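Local coordinates for protein beta sliding clamp (Bartonella birtlesii LL-WM9, PDB 6PTR) that probably confers processivity on DNA polymerases by tethering them to DNA as a ring-shaped head-to-tail homodimer, and is bound here by the antibiotic griselimycin, at residues Y164-Y169 and I209-V214; R261-G266 and E371-L376. All blocks are in the same frame, centred on the assembly; numbering follows the deposited sequence.

Contact 1: residues Y164-Y169 and I209-V214; sequences YLNGIY and IPRKAV
Arg-211 and Asn-166 run side by side, pointing the same way, where the turn leading into strand 167-173 meets the start of helix 211-221. At the root of the arginine, CB touches the backbone O of Asn-166 at 3.4 Å, the same oxygen that takes a hydrogen bond from Arg-211 N at 2.9 Å. With CG anti to the backbone N (chi1 179°), the chain extends through CG and CD past the asparagine and then bends at chi3. The bend brings the guanidinium edge to Asn-166 OD1: NH1 donates to it at 3.2 Å, in the plane of the amide carbonyl, while NE adds a weak bond. The amide and guanidinium planes stand 70° apart. Asn-166 ND2 bonds to Arg-162 O and Glu-159 O, which fixes the amide's rotation and leaves OD1 as the acceptor presented to the arginine. Behind this pair the backbones join as antiparallel strands. Ile-168 and Ile-209 form a hydrogen-bonded pair, with Ile-168 N to Ile-209 O at 2.9 Å and Ile-209 N to Ile-168 O at 2.8 Å. Gly-167 and Pro-210 are the neighbouring non-hydrogen-bonded pair, their CA atoms 4.2 Å apart. Ile-168 crosses Val-214 at about a right angle, its CD1 3.8 Å from CG2 and nearly as close to CG1. Asn-166 centres an inverse gamma turn leading into the strand, and Pro-210 is the helix N-cap: a strand-to-helix junction at the sheet edge of the central DNA-clamp domain.

Contact 2: residues R261-G266 and E371-L376; sequences RVIPLG and EVLYVL
The ring of Pro-264 turns its CD edge, not a face, to both methyls of Val-375: from CD, CG2 lies close to the ring plane at 4.1 Å and CG1 off to one side at 4.0 Å. The other flat group is the peptide after Val-262, whose carbonyl O lies 3.9 Å from Val-375 CG1. The contact lays the loop between strands 245-250 and 269-274, where the central domain passes into the C-terminal one, over a strand of the antiparallel sheet that both DNA-clamp domains share. Alternation along strand 372-376 sends Leu-373 and Val-375 toward the loop, whereas Tyr-374 and Leu-376 pack on helix 336-345. The meeting is wholly apolar in its side chains. Strand 189-196 contributes Gln-192, which touches both Ile-263 and Leu-373, and Leu-363 of the next strand adjoins Pro-264. Val-262 and Val-375 also pack against apolar side chains of the bound griselimycin, so this patch forms part of the peptide's binding site. Ile-263 crosses Val-375 at about a right angle, with CG1 4.1 Å from the valine CG2. Leu-373 holds CG between its backbone N and carbonyl carbon (chi1 59°), which lifts CD1 toward the loop. There that single methyl meets both methyls of Ile-263, the branch CG2 at 4.0 Å and the terminal CD1 at 4.1 Å.

How the contacts relate
Contacts 1 and 2 belong to one eight-stranded antiparallel sheet that runs across the junction of the central and C-terminal domains, with centres about 20 Å apart. Contact 1 lies nearer the middle of the chain, about 8 Å from its centre, and joins an outermost strand and its following helix to the neighbouring strand. Contact 2, about 21 Å out, sets an irregular loop on a more interior strand. Both are partly buried, but their chemistry differs: backbone bonds and an arginine-asparagine pair dominate 164-169 with 209-214, while methyl groups meet in 261-266 with 371-376. Griselimycin packs on Val-262 and Val-375 of contact 2, whereas near contact 1 it reaches Tyr-164, which takes no part in the pairing.

Contact 1: residues Y164-Y169 and I209-V214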
loop_
_atom_site.group_PDB
_atom_site.type_symbol
_atom_site.label_atom_id
_atom_site.label_comp_id
_atom_site.label_asym_id
_atom_site.label_seq_id
_atom_site.Cartn_x
_atom_site.Cartn_y
_atom_site.Cartn_z
ATOM N N TYR C 164 -9.005 9.209 -27.850
ATOM C CA TYR C 164 -10.370 9.702 -27.698
ATOM C C TYR C 164 -11.295 8.679 -27.074
ATOM O O TYR C 164 -12.487 8.955 -26.947
ATOM C CB TYR C 164 -10.963 10.219 -29.028
ATOM C CG TYR C 164 -10.878 9.321 -30.236
ATOM C CD1 TYR C 164 -11.717 8.218 -30.374
ATOM C CD2 TYR C 164 -10.004 9.622 -31.275
ATOM C CE1 TYR C 164 -11.648 7.403 -31.517
ATOM C CE2 TYR C 164 -9.923 8.821 -32.402
ATOM C CZ TYR C 164 -10.747 7.717 -32.522
ATOM O OH TYR C 164 -10.661 6.934 -33.657
ATOM N N LEU C 165 -10.777 7.500 -26.707
ATOM C CA LEU C 165 -11.461 6.610 -25.784
ATOM C C LEU C 165 -11.059 6.866 -24.339
ATOM O O LEU C 165 -11.623 6.244 -23.441
ATOM C CB LEU C 165 -11.170 5.133 -26.125
ATOM C CG LEU C 165 -11.665 4.621 -27.487
ATOM C CD1 LEU C 165 -11.600 3.103 -27.506
ATOM C CD2 LEU C 165 -13.077 5.077 -27.771
ATOM N N ASN C 166 -10.103 7.763 -24.089
ATOM C CA ASN C 166 -9.615 8.024 -22.729
ATOM C C ASN C 166 -10.486 9.083 -22.048
ATOM O O ASN C 166 -10.012 10.086 -21.550
ATOM C CB ASN C 166 -8.152 8.463 -22.756
ATOM C CG ASN C 166 -7.171 7.278 -22.772
ATOM O OD1 ASN C 166 -6.335 7.130 -21.870
ATOM N ND2 ASN C 166 -7.288 6.428 -23.785
ATOM N N GLY C 167 -11.784 8.831 -22.035
ATOM C CA GLY C 167 -12.702 9.761 -21.397
ATOM C C GLY C 167 -14.102 9.227 -21.549
ATOM O O GLY C 167 -14.300 8.100 -22.006
ATOM N N ILE C 168 -15.079 10.050 -21.181
ATOM C CA ILE C 168 -16.484 9.658 -21.222
ATOM C C ILE C 168 -17.199 10.520 -22.245
ATOM O O ILE C 168 -17.042 11.746 -22.250
ATOM C CB ILE C 168 -17.153 9.809 -19.846
ATOM C CG1 ILE C 168 -16.570 8.812 -18.854
ATOM C CG2 ILE C 168 -18.684 9.631 -19.975
ATOM C CD1 ILE C 168 -17.179 8.969 -17.441
ATOM N N TYR C 169 -17.987 9.895 -23.100
ATOM C CA TYR C 169 -18.725 10.637 -24.120
ATOM C C TYR C 169 -20.038 11.083 -23.496
ATOM O O TYR C 169 -20.911 10.259 -23.234
ATOM C CB TYR C 169 -18.955 9.772 -25.352
ATOM C CG TYR C 169 -19.659 10.479 -26.498
ATOM C CD1 TYR C 169 -19.262 11.748 -26.902
ATOM C CD2 TYR C 169 -20.731 9.883 -27.165
ATOM C CE1 TYR C 169 -19.915 12.416 -27.962
ATOM C CE2 TYR C 169 -21.370 10.537 -28.222
ATOM C CZ TYR C 169 -20.949 11.788 -28.608
ATOM O OH TYR C 169 -21.580 12.437 -29.635
ATOM N N ILE C 209 -15.265 13.941 -22.003
ATOM C CA ILE C 209 -14.642 14.450 -20.782
ATOM C C ILE C 209 -13.402 13.618 -20.488
ATOM O O ILE C 209 -13.513 12.387 -20.385
ATOM C CB ILE C 209 -15.615 14.375 -19.603
ATOM C CG1 ILE C 209 -16.936 15.044 -19.968
ATOM C CG2 ILE C 209 -14.933 14.940 -18.344
ATOM C CD1 ILE C 209 -18.092 14.694 -18.997
ATOM N N PRO C 210 -12.218 14.217 -20.348
ATOM C CA PRO C 210 -10.997 13.414 -20.146
ATOM C C PRO C 210 -11.021 12.583 -18.867
ATOM O O PRO C 210 -11.599 12.977 -17.846
ATOM C CB PRO C 210 -9.879 14.466 -20.085
ATOM C CG PRO C 210 -10.477 15.686 -20.741
ATOM C CD PRO C 210 -11.934 15.658 -20.431
ATOM N N ARG C 211 -10.379 11.416 -18.961
ATOM C CA ARG C 211 -10.237 10.484 -17.845
ATOM C C ARG C 211 -9.766 11.154 -16.554
ATOM O O ARG C 211 -10.301 10.867 -15.475
ATOM C CB ARG C 211 -9.262 9.373 -18.260
ATOM C CG ARG C 211 -8.989 8.338 -17.207
ATOM C CD ARG C 211 -8.335 7.106 -17.819
ATOM N NE ARG C 211 -7.202 7.433 -18.681
ATOM C CZ ARG C 211 -5.949 7.530 -18.254
ATOM N NH1 ARG C 211 -4.976 7.821 -19.104
ATOM N NH2 ARG C 211 -5.669 7.340 -16.970
ATOM N N LYS C 212 -8.777 12.058 -16.630
ATOM C CA LYS C 212 -8.273 12.666 -15.391
ATOM C C LYS C 212 -9.327 13.535 -14.716
ATOM O O LYS C 212 -9.462 13.503 -13.485
ATOM C CB LYS C 212 -7.007 13.491 -15.644
ATOM C CG LYS C 212 -6.476 14.195 -14.355
ATOM C CD LYS C 212 -5.080 14.737 -14.567
ATOM C CE LYS C 212 -4.451 15.244 -13.246
ATOM N NZ LYS C 212 -3.098 15.781 -13.448
ATOM N N ALA C 213 -10.052 14.353 -15.494
ATOM C CA ALA C 213 -11.126 15.161 -14.929
ATOM C C ALA C 213 -12.180 14.271 -14.294
ATOM O O ALA C 213 -12.659 14.552 -13.181
ATOM C CB ALA C 213 -11.758 16.046 -16.011
ATOM N N VAL C 214 -12.550 13.183 -14.979
ATOM C CA VAL C 214 -13.517 12.255 -14.406
ATOM C C VAL C 214 -13.016 11.745 -13.067
ATOM O O VAL C 214 -13.764 11.702 -12.090
ATOM C CB VAL C 214 -13.803 11.088 -15.367
ATOM C CG1 VAL C 214 -14.640 10.032 -14.649
ATOM C CG2 VAL C 214 -14.519 11.596 -16.619
#

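Contact 2: residues R261-G266 and E371-L376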
loop_
_atom_site.group_PDB
_atom_site.type_symbol
_atom_site.label_atom_id
_atom_site.label_comp_id
_atom_site.label_asym_id
_atom_site.label_seq_id
_atom_site.Cartn_x
_atom_site.Cartn_y
_atom_site.Cartn_z
ATOM N N ARG C 261 -23.508 1.074 -32.583
ATOM C CA ARG C 261 -23.379 -0.098 -33.431
ATOM C C ARG C 261 -22.987 -1.343 -32.648
ATOM O O ARG C 261 -23.201 -2.453 -33.149
ATOM C CB ARG C 261 -22.342 0.155 -34.516
ATOM C CG ARG C 261 -22.723 1.245 -35.482
ATOM C CD ARG C 261 -21.908 1.097 -36.736
ATOM N NE ARG C 261 -21.898 2.327 -37.516
ATOM C CZ ARG C 261 -21.539 2.360 -38.789
ATOM N NH1 ARG C 261 -21.174 1.233 -39.378
ATOM N NH2 ARG C 261 -21.538 3.504 -39.459
ATOM N N VAL C 262 -22.399 -1.202 -31.454
ATOM C CA VAL C 262 -21.908 -2.390 -30.748
ATOM C C VAL C 262 -22.867 -2.911 -29.694
ATOM O O VAL C 262 -22.603 -3.973 -29.112
ATOM C CB VAL C 262 -20.526 -2.172 -30.101
ATOM C CG1 VAL C 262 -19.590 -1.519 -31.081
ATOM C CG2 VAL C 262 -20.613 -1.368 -28.798
ATOM N N ILE C 263 -23.971 -2.223 -29.436
ATOM C CA ILE C 263 -24.850 -2.645 -28.352
ATOM C C ILE C 263 -25.813 -3.678 -28.908
ATOM O O ILE C 263 -26.650 -3.359 -29.763
ATOM C CB ILE C 263 -25.568 -1.429 -27.724
ATOM C CG1 ILE C 263 -24.521 -0.477 -27.140
ATOM C CG2 ILE C 263 -26.556 -1.882 -26.667
ATOM C CD1 ILE C 263 -25.089 0.744 -26.477
ATOM N N PRO C 264 -25.702 -4.939 -28.506
ATOM C CA PRO C 264 -26.494 -5.986 -29.152
ATOM C C PRO C 264 -27.895 -5.991 -28.566
ATOM O O PRO C 264 -28.112 -6.423 -27.430
ATOM C CB PRO C 264 -25.716 -7.269 -28.812
ATOM C CG PRO C 264 -25.066 -6.990 -27.522
ATOM C CD PRO C 264 -24.836 -5.475 -27.436
ATOM N N LEU C 265 -28.842 -5.475 -29.318
ATOM C CA LEU C 265 -30.209 -5.508 -28.826
ATOM C C LEU C 265 -30.961 -6.743 -29.287
ATOM O O LEU C 265 -32.066 -6.995 -28.794
ATOM C CB LEU C 265 -30.952 -4.234 -29.239
ATOM C CG LEU C 265 -30.363 -2.961 -28.612
ATOM C CD1 LEU C 265 -31.180 -1.730 -28.987
ATOM C CD2 LEU C 265 -30.217 -3.083 -27.076
ATOM N N GLY C 266 -30.384 -7.534 -30.182
ATOM C CA GLY C 266 -31.026 -8.732 -30.664
ATOM C C GLY C 266 -30.586 -10.047 -30.058
ATOM O O GLY C 266 -31.102 -11.086 -30.470
ATOM N N GLU C 371 -31.935 1.739 -16.911
ATOM C CA GLU C 371 -31.214 2.938 -17.316
ATOM C C GLU C 371 -29.733 2.691 -17.608
ATOM O O GLU C 371 -29.110 3.523 -18.278
ATOM C CB GLU C 371 -31.350 4.027 -16.243
ATOM C CG GLU C 371 -30.452 3.841 -15.020
ATOM C CD GLU C 371 -31.093 3.046 -13.895
ATOM O OE1 GLU C 371 -32.295 3.257 -13.637
ATOM O OE2 GLU C 371 -30.390 2.221 -13.264
ATOM N N VAL C 372 -29.175 1.573 -17.151
ATOM C CA VAL C 372 -27.749 1.263 -17.267
ATOM C C VAL C 372 -27.589 -0.067 -17.990
ATOM O O VAL C 372 -28.260 -1.043 -17.645
ATOM C CB VAL C 372 -27.093 1.174 -15.870
ATOM C CG1 VAL C 372 -25.599 0.921 -15.979
ATOM C CG2 VAL C 372 -27.371 2.432 -15.057
ATOM N N LEU C 373 -26.655 -0.141 -18.938
ATOM C CA LEU C 373 -26.327 -1.438 -19.509
ATOM C C LEU C 373 -24.826 -1.521 -19.713
ATOM O O LEU C 373 -24.136 -0.506 -19.847
ATOM C CB LEU C 373 -27.057 -1.696 -20.831
ATOM C CG LEU C 373 -26.853 -0.744 -22.014
ATOM C CD1 LEU C 373 -25.624 -1.140 -22.856
ATOM C CD2 LEU C 373 -28.120 -0.671 -22.885
ATOM N N TYR C 374 -24.333 -2.748 -19.764
ATOM C CA TYR C 374 -22.936 -2.989 -20.042
ATOM C C TYR C 374 -22.827 -3.939 -21.223
ATOM O O TYR C 374 -23.696 -4.792 -21.446
ATOM C CB TYR C 374 -22.223 -3.569 -18.819
ATOM C CG TYR C 374 -22.399 -2.675 -17.640
ATOM C CD1 TYR C 374 -21.630 -1.517 -17.522
ATOM C CD2 TYR C 374 -23.376 -2.932 -16.680
ATOM C CE1 TYR C 374 -21.797 -0.659 -16.468
ATOM C CE2 TYR C 374 -23.555 -2.065 -15.598
ATOM C CZ TYR C 374 -22.762 -0.928 -15.510
ATOM O OH TYR C 374 -22.933 -0.071 -14.460
ATOM N N VAL C 375 -21.764 -3.774 -21.992
ATOM C CA VAL C 375 -21.458 -4.682 -23.087
ATOM C C VAL C 375 -20.052 -5.232 -22.875
ATOM O O VAL C 375 -19.131 -4.499 -22.494
ATOM C CB VAL C 375 -21.578 -3.969 -24.448
ATOM C CG1 VAL C 375 -21.350 -4.960 -25.593
ATOM C CG2 VAL C 375 -22.919 -3.297 -24.593
ATOM N N LEU C 376 -19.882 -6.525 -23.121
ATOM C CA LEU C 376 -18.560 -7.121 -22.964
ATOM C C LEU C 376 -18.267 -8.031 -24.147
ATOM O O LEU C 376 -19.064 -8.923 -24.469
ATOM C CB LEU C 376 -18.477 -7.914 -21.661
ATOM C CG LEU C 376 -17.126 -8.583 -21.400
ATOM C CD1 LEU C 376 -16.043 -7.530 -21.253
ATOM C CD2 LEU C 376 -17.235 -9.448 -20.152
#